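GTN Reductase (Agrobacterium tumefaciens, PDB 4JIP) probably works as an FMN-dependent oxidoreductase of the Old Yellow Enzyme family, holding its flavin in a TIM barrel and here also binding p-hydroxybenzaldehyde. Local coordinates at residues Ile94-Trp99 with Asp173-His178; Ala179-Leu184 with Arg230-Thr235. All blocks are in the same frame, centred on the assembly; numbering follows the deposited sequence.

Contact 1 of 2, residues Ile94-Trp99 with Asp173-His178. With FMN (flavin mononucleotide), chain B; HBA (p-hydroxybenzaldehyde), chain C.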
# COMPACT_ATOMS: atom_id res chain seq x y z
N ILE A 94 -6.75 -8.47 -8.65
CA ILE A 94 -5.48 -8.08 -8.05
C ILE A 94 -4.94 -6.74 -8.55
O ILE A 94 -4.97 -6.45 -9.74
CB ILE A 94 -4.44 -9.22 -8.22
CG1 ILE A 94 -3.17 -8.95 -7.41
CG2 ILE A 94 -4.14 -9.47 -9.70
CD1 ILE A 94 -2.30 -10.19 -7.25
N VAL A 95 -4.47 -5.93 -7.61
CA VAL A 95 -3.85 -4.65 -7.93
C VAL A 95 -2.46 -4.58 -7.32
O VAL A 95 -2.22 -5.07 -6.22
CB VAL A 95 -4.67 -3.43 -7.44
CG1 VAL A 95 -5.91 -3.24 -8.31
CG2 VAL A 95 -5.06 -3.59 -5.97
N ALA A 96 -1.54 -3.95 -8.05
CA ALA A 96 -0.16 -3.80 -7.60
C ALA A 96 -0.02 -2.53 -6.76
O ALA A 96 -0.41 -1.45 -7.21
CB ALA A 96 0.77 -3.75 -8.80
N GLN A 97 0.53 -2.65 -5.55
CA GLN A 97 0.78 -1.46 -4.75
C GLN A 97 2.11 -0.82 -5.15
O GLN A 97 3.17 -1.17 -4.62
CB GLN A 97 0.77 -1.75 -3.24
CG GLN A 97 0.87 -0.48 -2.39
CD GLN A 97 1.05 -0.72 -0.89
OE1 GLN A 97 1.86 -1.54 -0.47
NE2 GLN A 97 0.30 0.03 -0.08
N ILE A 98 2.06 0.11 -6.11
CA ILE A 98 3.28 0.76 -6.60
C ILE A 98 3.88 1.69 -5.54
O ILE A 98 3.22 2.57 -4.98
CB ILE A 98 3.09 1.49 -7.95
CG1 ILE A 98 2.06 2.63 -7.84
CG2 ILE A 98 2.68 0.49 -9.03
CD1 ILE A 98 1.94 3.43 -9.12
N TRP A 99 5.17 1.49 -5.29
CA TRP A 99 5.79 1.95 -4.06
C TRP A 99 7.02 2.83 -4.32
O TRP A 99 7.78 2.62 -5.26
CB TRP A 99 6.21 0.71 -3.27
CG TRP A 99 6.43 0.91 -1.82
CD1 TRP A 99 6.12 2.02 -1.09
CD2 TRP A 99 7.02 -0.03 -0.91
NE1 TRP A 99 6.47 1.82 0.23
CE2 TRP A 99 7.03 0.58 0.36
CE3 TRP A 99 7.54 -1.32 -1.04
CZ2 TRP A 99 7.54 -0.07 1.49
CZ3 TRP A 99 8.03 -1.96 0.08
CH2 TRP A 99 8.03 -1.33 1.33
N ASP A 173 -5.08 -5.79 -12.52
CA ASP A 173 -6.39 -5.19 -12.76
C ASP A 173 -6.32 -3.68 -12.56
O ASP A 173 -7.20 -2.94 -13.01
CB ASP A 173 -7.43 -5.83 -11.85
CG ASP A 173 -7.68 -7.29 -12.18
OD1 ASP A 173 -8.26 -7.54 -13.26
OD2 ASP A 173 -7.29 -8.17 -11.38
N GLY A 174 -5.25 -3.23 -11.91
CA GLY A 174 -4.99 -1.82 -11.70
C GLY A 174 -3.87 -1.67 -10.69
O GLY A 174 -3.14 -2.62 -10.41
N VAL A 175 -3.73 -0.47 -10.15
CA VAL A 175 -2.74 -0.23 -9.10
C VAL A 175 -3.31 0.50 -7.90
O VAL A 175 -4.29 1.25 -8.00
CB VAL A 175 -1.54 0.58 -9.62
CG1 VAL A 175 -0.91 -0.11 -10.82
CG2 VAL A 175 -1.96 1.99 -9.98
N GLU A 176 -2.69 0.27 -6.75
CA GLU A 176 -2.91 1.08 -5.57
C GLU A 176 -1.66 1.92 -5.35
O GLU A 176 -0.58 1.36 -5.14
CB GLU A 176 -3.13 0.20 -4.35
CG GLU A 176 -3.15 0.99 -3.04
CD GLU A 176 -3.59 0.15 -1.85
OE1 GLU A 176 -4.75 -0.30 -1.84
OE2 GLU A 176 -2.77 -0.04 -0.93
N ILE A 177 -1.80 3.23 -5.42
CA ILE A 177 -0.67 4.11 -5.12
C ILE A 177 -0.39 4.11 -3.62
O ILE A 177 -1.24 4.54 -2.83
CB ILE A 177 -0.91 5.55 -5.59
CG1 ILE A 177 -0.98 5.62 -7.12
CG2 ILE A 177 0.19 6.46 -5.07
CD1 ILE A 177 -1.56 6.93 -7.64
N HIS A 178 0.79 3.64 -3.23
CA HIS A 178 1.17 3.66 -1.82
C HIS A 178 1.52 5.10 -1.39
O HIS A 178 2.59 5.62 -1.71
CB HIS A 178 2.35 2.71 -1.55
CG HIS A 178 2.55 2.40 -0.11
ND1 HIS A 178 2.00 3.15 0.91
CD2 HIS A 178 3.26 1.41 0.51
CE1 HIS A 178 2.35 2.64 2.08
NE2 HIS A 178 3.12 1.59 1.86
N1 FMN B . 1.13 -1.95 4.32
C2 FMN B . 1.40 -1.42 3.07
O2 FMN B . 0.79 -0.43 2.65
N3 FMN B . 2.41 -1.96 2.30
C4 FMN B . 3.09 -3.08 2.74
O4 FMN B . 3.97 -3.56 2.03
C4A FMN B . 2.82 -3.60 4.00
N5 FMN B . 3.55 -4.66 4.48
C5A FMN B . 3.21 -5.27 5.68
C6 FMN B . 3.83 -6.46 6.07
C7 FMN B . 3.46 -7.09 7.24
C7M FMN B . 4.17 -8.35 7.66
C8 FMN B . 2.46 -6.55 8.04
C8M FMN B . 2.07 -7.22 9.33
C9 FMN B . 1.83 -5.37 7.65
C9A FMN B . 2.19 -4.73 6.46
N10 FMN B . 1.54 -3.59 6.02
C10 FMN B . 1.82 -3.05 4.78
C1' FMN B . 0.38 -3.03 6.80
C2' FMN B . -0.92 -3.82 6.56
O2' FMN B . -1.34 -3.66 5.22
C3' FMN B . -2.03 -3.36 7.50
O3' FMN B . -2.13 -1.96 7.42
C4' FMN B . -1.75 -3.78 8.94
O4' FMN B . -1.34 -5.13 8.94
C5' FMN B . -2.97 -3.62 9.84
O5' FMN B . -3.98 -4.46 9.33
P FMN B . -4.48 -5.78 10.13
O1P FMN B . -5.62 -6.35 9.33
O2P FMN B . -3.35 -6.77 10.23
O3P FMN B . -4.94 -5.39 11.51
C1' HBA C . 6.13 -3.62 7.12
O1' HBA C . 7.09 -4.28 6.73
C1 HBA C . 5.49 -2.57 6.26
C2 HBA C . 5.96 -2.26 5.00
C3 HBA C . 5.33 -1.29 4.23
C4 HBA C . 4.22 -0.62 4.73
C5 HBA C . 3.75 -0.92 5.99
C6 HBA C . 4.38 -1.90 6.75
O4 HBA C . 3.60 0.36 3.98
O HOH W 1 4.17 4.93 -3.92
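Gln97 lays its amide over one face of the His178 ring. The planes are 9° apart, and NE2 sits 3.3 Å from His178 CG, toward the rim of the ring. The two residues lie on neighbouring parallel strands, 94-99 and 174-178, of the eight-stranded TIM barrel that carries the flavin. Gln97 has CG anti to its backbone N (chi1 -174°) and an extended chain, which takes the amide to the pyrimidine end of FMN. There it makes a two-point contact: Gln97 NE2 donates to FMN O2 at 2.8 Å, and FMN N3 donates to Gln97 OE1 at 2.9 Å. Trp99 lies alongside His178, with the planes nearly parallel but slid apart, and its NE1 is 3.2 Å from His178 CD2. Between the strands, Glu176 N bonds to Ala96 O at 2.9 Å. On the face of Ala96 and Val175, Ile98 CG2 meets Val175 CG1, and helix 204-222 packs over them. At the start of the strands, Asp173 OD2 accepts from Ile94 N on its anti side and also bonds to His88. At the other end, His178 NE2 donates to p-hydroxybenzaldehyde O4, though the 2.5 Å between them is unusually short and its exact value doubtful.

Contact 2 of 2, residues Ala179-Leu184 with Arg230-Thr235; sequences AANGYL and RLSPVT. With FMN (flavin mononucleotide), chain B; HBA (p-hydroxybenzaldehyde), chain C.
The loop that follows barrel strand 174-178 meets the end of strand 227-231 beside the flavin and the bound phenol. Asn181 N donates a nearly straight bond to Ser232 OG, 2.8 Å long. Ser232 holds OG between its backbone N and carbonyl carbon (chi1 53°), which turns the hydroxyl to the loop. The same oxygen also bonds to Glu186. Ala180 CB packs against Ser232 and lies 3.9 Å from Arg230 CG. One residue earlier, Ala179 CB touches Leu231 CD2. A water joins the backbones by donating to Ala179 O and accepting from Ser232 N.

Loops after the strands form the active-site mouth of a TIM barrel, and both segments send a polar side chain there. Ala180 to Tyr183 make a type I' turn, with Asn181 and Gly182 at positive phi. Asn181 ND2 donates at 2.9 Å to O4 of p-hydroxybenzaldehyde, while its OD1 is held by Thr271. Tyr183 brings its ring edge to the same oxygen, with CE2 3.1 Å from O4. Arg230 reaches the flavin from the strand side. Its chain is extended to CD and bends at chi3 (-137°), which brings the guanidinium to FMN O2 and the ribityl chain. NH1 donates to FMN O2 at 2.9 Å and to the ribityl O2' at 3.1 Å, and NH2 adds a weak bond to O3' at 3.3 Å.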
# COMPACT_ATOMS: atom_id res chain seq x y z
N ALA A 179 0.60 5.72 -0.66
CA ALA A 179 0.77 7.08 -0.17
C ALA A 179 0.67 7.08 1.36
O ALA A 179 0.34 8.10 1.98
CB ALA A 179 -0.28 8.02 -0.77
N ALA A 180 0.98 5.94 1.96
CA ALA A 180 0.73 5.77 3.38
C ALA A 180 2.00 5.42 4.14
O ALA A 180 3.08 5.34 3.56
CB ALA A 180 -0.33 4.69 3.59
N ASN A 181 1.85 5.24 5.45
CA ASN A 181 2.87 4.65 6.30
C ASN A 181 4.26 5.31 6.26
O ASN A 181 5.29 4.63 6.34
CB ASN A 181 2.95 3.14 6.02
CG ASN A 181 1.63 2.43 6.28
OD1 ASN A 181 0.83 2.89 7.10
ND2 ASN A 181 1.40 1.32 5.58
N GLY A 182 4.29 6.63 6.14
CA GLY A 182 5.54 7.37 6.23
C GLY A 182 6.50 7.20 5.05
O GLY A 182 7.69 7.51 5.18
N TYR A 183 6.01 6.73 3.91
CA TYR A 183 6.87 6.61 2.74
C TYR A 183 6.92 7.91 1.93
O TYR A 183 6.44 8.94 2.41
CB TYR A 183 6.51 5.38 1.90
CG TYR A 183 6.76 4.14 2.71
CD1 TYR A 183 8.06 3.72 2.98
CD2 TYR A 183 5.71 3.43 3.28
CE1 TYR A 183 8.29 2.61 3.76
CE2 TYR A 183 5.94 2.32 4.06
CZ TYR A 183 7.23 1.91 4.29
OH TYR A 183 7.46 0.81 5.07
N LEU A 184 7.53 7.87 0.75
CA LEU A 184 7.86 9.10 -0.00
C LEU A 184 6.73 10.12 -0.10
O LEU A 184 6.92 11.29 0.27
CB LEU A 184 8.35 8.78 -1.42
CG LEU A 184 8.68 10.04 -2.23
CD1 LEU A 184 9.82 10.82 -1.56
CD2 LEU A 184 9.03 9.70 -3.67
N ARG A 230 -3.58 4.38 -1.29
CA ARG A 230 -3.69 4.11 0.14
C ARG A 230 -3.25 5.32 0.95
O ARG A 230 -2.20 5.88 0.69
CB ARG A 230 -2.86 2.89 0.54
CG ARG A 230 -3.10 2.44 1.98
CD ARG A 230 -2.44 1.10 2.28
NE ARG A 230 -3.33 0.24 3.06
CZ ARG A 230 -2.91 -0.65 3.95
NH1 ARG A 230 -1.61 -0.79 4.19
NH2 ARG A 230 -3.78 -1.40 4.61
N LEU A 231 -4.07 5.71 1.93
CA LEU A 231 -3.75 6.81 2.83
C LEU A 231 -3.76 6.32 4.28
O LEU A 231 -4.43 5.34 4.62
CB LEU A 231 -4.77 7.93 2.66
CG LEU A 231 -4.87 8.49 1.24
CD1 LEU A 231 -6.14 9.33 1.06
CD2 LEU A 231 -3.64 9.32 0.91
N SER A 232 -3.01 7.01 5.13
CA SER A 232 -2.97 6.69 6.55
C SER A 232 -2.79 7.99 7.33
O SER A 232 -1.67 8.39 7.64
CB SER A 232 -1.81 5.74 6.83
OG SER A 232 -0.60 6.25 6.31
N PRO A 233 -3.91 8.67 7.62
CA PRO A 233 -3.91 10.05 8.12
C PRO A 233 -3.10 10.32 9.40
O PRO A 233 -2.53 11.41 9.51
CB PRO A 233 -5.40 10.32 8.36
CG PRO A 233 -6.10 9.44 7.37
CD PRO A 233 -5.26 8.18 7.30
N VAL A 234 -3.06 9.37 10.33
CA VAL A 234 -2.46 9.64 11.63
C VAL A 234 -1.41 8.62 12.05
O VAL A 234 -0.95 8.63 13.19
CB VAL A 234 -3.53 9.74 12.75
CG1 VAL A 234 -4.56 10.80 12.41
CG2 VAL A 234 -4.20 8.37 12.99
N THR A 235 -1.05 7.72 11.15
CA THR A 235 -0.08 6.69 11.48
C THR A 235 1.29 7.26 11.88
O THR A 235 1.78 8.22 11.28
CB THR A 235 0.07 5.66 10.33
OG1 THR A 235 0.79 4.53 10.81
CG2 THR A 235 0.82 6.28 9.16
N1 FMN B . 1.13 -1.95 4.32
C2 FMN B . 1.40 -1.42 3.07
O2 FMN B . 0.79 -0.43 2.65
N3 FMN B . 2.41 -1.96 2.30
C4 FMN B . 3.09 -3.08 2.74
O4 FMN B . 3.97 -3.56 2.03
C4A FMN B . 2.82 -3.60 4.00
N5 FMN B . 3.55 -4.66 4.48
C5A FMN B . 3.21 -5.27 5.68
C6 FMN B . 3.83 -6.46 6.07
C7 FMN B . 3.46 -7.09 7.24
C7M FMN B . 4.17 -8.35 7.66
C8 FMN B . 2.46 -6.55 8.04
C8M FMN B . 2.07 -7.22 9.33
C9 FMN B . 1.83 -5.37 7.65
C9A FMN B . 2.19 -4.73 6.46
N10 FMN B . 1.54 -3.59 6.02
C10 FMN B . 1.82 -3.05 4.78
C1' FMN B . 0.38 -3.03 6.80
C2' FMN B . -0.92 -3.82 6.56
O2' FMN B . -1.34 -3.66 5.22
C3' FMN B . -2.03 -3.36 7.50
O3' FMN B . -2.13 -1.96 7.42
C4' FMN B . -1.75 -3.78 8.94
O4' FMN B . -1.34 -5.13 8.94
C5' FMN B . -2.97 -3.62 9.84
O5' FMN B . -3.98 -4.46 9.33
P FMN B . -4.48 -5.78 10.13
O1P FMN B . -5.62 -6.35 9.33
O2P FMN B . -3.35 -6.77 10.23
O3P FMN B . -4.94 -5.39 11.51
C1' HBA C . 6.13 -3.62 7.12
O1' HBA C . 7.09 -4.28 6.73
C1 HBA C . 5.49 -2.57 6.26
C2 HBA C . 5.96 -2.26 5.00
C3 HBA C . 5.33 -1.29 4.23
C4 HBA C . 4.22 -0.62 4.73
C5 HBA C . 3.75 -0.92 5.99
C6 HBA C . 4.38 -1.90 6.75
O4 HBA C . 3.60 0.36 3.98
O HOH W 2 -1.28 8.96 4.06

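How the contacts relate
The centres of contacts 1 and 2 are about 15 Å apart, and the two follow each other along the chain. Contact 1 joins barrel strands 94-99 and 174-178. Residues 179-184 of contact 2 continue directly from the second of these and meet the end of strand 227-231, the next strand round the barrel. The contacts touch where Ile177 O lies 2.8 Å from Arg230 N, a probable hydrogen bond between neighbouring strands. Tyr183 also packs against Trp99 and His178. Both contacts reach the same FMN and p-hydroxybenzaldehyde, so three successive strands, with the loops after the second and third, contribute to one flavin and ligand site.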